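PDB 5DLE: Pts system, fructose-specific iiabc component from Borrelia burgdorferi, which probably takes part, as the IIB domain of a fructose phosphotransferase permease, in phosphorylating D-fructose to fructose 1-phosphate during its uptake. Local coordinates for residues Ala16-Pro21 against Val47-Ser52. Sequence-based numbering, arbitrary orientation.
Sequences AVTACP and VETQGS
Ala-16 to Ala-19 pairs in parallel with Val-47 to Gln-50, joining the two strands of the beta-alpha-beta unit 13-19, 25-40, 44-50 in this IIB domain. Strand 13-19 is central, with strand 69-74 on its other edge.

The backbone ladder has four hydrogen bonds. Glu-48 N donates to Ala-16 O at 2.9 Å, and Thr-18 N returns a bond to Glu-48 O. Gln-50 N then donates to Thr-18 O at 2.8 Å. The last bond, Cys-20 N to Gln-50 O, is stretched to 3.3 Å and bent. Thr-27 OG1, on helix 25-40, is hydrogen-bonded to both Cys-20 N and Gln-50 O. Cys-20 follows the strand directly; its position is consistent with the phosphocysteine that in IIB domains of this family follows the first strand.

On the face covered by helix 25-40, Thr-18 CG2 touches Val-47 CG1 at 3.9 Å, the two side chains crossing at about a right angle. Thr-18 and Thr-49 lie side by side, and Thr-18 OG1 is hydrogen-bonded to Thr-27 O.

On the other face, Ala-19 CB meets Gln-50 CB at 3.7 Å. The Val-17 methyls lie alongside the Glu-48 carboxylate. Val-17 chi1 of -179° sets CG1 anti to the backbone N, where it meets both Glu-48 OE2 and Gln-50 NE2. The carboxylate of the buried Glu-48 is held at both oxygens: OE1 takes a salt bridge from Arg-82 and a hydrogen bond from Leu-59 N. Gln-50 NE2 donates to Glu-48 OE2 at 2.8 Å, with the oxygen 10° out of the amide plane.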
loop_
_atom_site.group_PDB
_atom_site.type_symbol
_atom_site.label_atom_id
_atom_site.label_comp_id
_atom_site.label_asym_id
_atom_site.label_seq_id
_atom_site.Cartn_x
_atom_site.Cartn_y
_atom_site.Cartn_z
ATOM N N ALA A 16 19.921 -5.238 4.471
ATOM C CA ALA A 16 18.669 -5.067 5.192
ATOM C C ALA A 16 17.690 -6.157 4.787
ATOM O O ALA A 16 17.789 -6.720 3.683
ATOM C CB ALA A 16 18.030 -3.694 4.904
ATOM N N VAL A 17 16.718 -6.432 5.673
ATOM C CA VAL A 17 15.545 -7.230 5.311
ATOM C C VAL A 17 14.339 -6.380 5.636
ATOM O O VAL A 17 14.263 -5.821 6.740
ATOM C CB VAL A 17 15.449 -8.556 6.094
ATOM C CG1 VAL A 17 14.228 -9.349 5.653
ATOM C CG2 VAL A 17 16.712 -9.405 5.933
ATOM N N THR A 18 13.381 -6.296 4.698
ATOM C CA THR A 18 12.113 -5.663 5.026
ATOM C C THR A 18 11.037 -6.731 4.902
ATOM O O THR A 18 11.059 -7.561 3.984
ATOM C CB THR A 18 11.819 -4.458 4.167
ATOM O OG1 THR A 18 11.561 -4.853 2.798
ATOM C CG2 THR A 18 12.985 -3.434 4.262
ATOM N N ALA A 19 10.115 -6.745 5.864
ATOM C CA ALA A 19 9.122 -7.821 5.875
ATOM C C ALA A 19 7.860 -7.315 6.537
ATOM O O ALA A 19 7.847 -7.083 7.729
ATOM C CB ALA A 19 9.656 -9.048 6.614
ATOM N N CYS A 20 6.803 -7.154 5.750
ATOM C CA CYS A 20 5.473 -6.831 6.299
ATOM C C CYS A 20 4.500 -7.803 5.652
ATOM O O CYS A 20 4.397 -7.833 4.421
ATOM C CB CYS A 20 5.138 -5.384 6.001
ATOM S SG CYS A 20 3.425 -5.030 6.543
ATOM N N PRO A 21 3.718 -8.551 6.436
ATOM C CA PRO A 21 2.841 -9.562 5.828
ATOM C C PRO A 21 1.464 -9.024 5.455
ATOM O O PRO A 21 0.483 -9.765 5.509
ATOM C CB PRO A 21 2.721 -10.619 6.933
ATOM C CG PRO A 21 2.779 -9.791 8.199
ATOM C CD PRO A 21 3.810 -8.673 7.893
ATOM N N VAL A 47 18.981 -5.134 -0.183
ATOM C CA VAL A 47 17.766 -5.381 0.593
ATOM C C VAL A 47 17.066 -6.648 0.107
ATOM O O VAL A 47 16.764 -6.786 -1.093
ATOM C CB VAL A 47 16.789 -4.185 0.532
ATOM C CG1 VAL A 47 15.597 -4.425 1.484
ATOM C CG2 VAL A 47 17.470 -2.937 0.949
ATOM N N GLU A 48 16.788 -7.551 1.041
ATOM C CA GLU A 48 15.895 -8.683 0.861
ATOM C C GLU A 48 14.488 -8.262 1.260
ATOM O O GLU A 48 14.301 -7.610 2.287
ATOM C CB GLU A 48 16.370 -9.837 1.753
ATOM C CG GLU A 48 15.352 -10.933 2.026
ATOM C CD GLU A 48 15.937 -12.016 2.946
ATOM O OE1 GLU A 48 17.151 -12.264 2.856
ATOM O OE2 GLU A 48 15.205 -12.588 3.779
ATOM N N THR A 49 13.495 -8.658 0.473
ATOM C CA THR A 49 12.125 -8.308 0.801
ATOM C C THR A 49 11.287 -9.555 1.057
ATOM O O THR A 49 11.488 -10.591 0.431
ATOM C CB THR A 49 11.449 -7.482 -0.325
ATOM O OG1 THR A 49 11.533 -8.166 -1.585
ATOM C CG2 THR A 49 12.083 -6.092 -0.465
ATOM N N GLN A 50 10.347 -9.434 1.994
ATOM C CA GLN A 50 9.381 -10.505 2.291
ATOM C C GLN A 50 7.984 -9.929 2.462
ATOM O O GLN A 50 7.784 -9.001 3.250
ATOM C CB GLN A 50 9.763 -11.241 3.584
ATOM C CG GLN A 50 11.257 -11.580 3.723
ATOM C CD GLN A 50 11.493 -12.580 4.842
ATOM O OE1 GLN A 50 10.526 -13.070 5.476
ATOM N NE2 GLN A 50 12.750 -12.912 5.085
ATOM N N GLY A 51 7.009 -10.641 1.888
ATOM C CA GLY A 51 5.599 -10.440 2.190
ATOM C C GLY A 51 4.897 -11.672 2.739
ATOM O O GLY A 51 5.521 -12.541 3.360
ATOM N N SER A 52 3.578 -11.759 2.527
ATOM C CA SER A 52 2.848 -12.969 2.876
ATOM C C SER A 52 3.083 -14.095 1.881
ATOM O O SER A 52 2.936 -15.268 2.239
ATOM C CB SER A 52 1.352 -12.674 2.966
ATOM O OG SER A 52 1.071 -11.849 4.073
#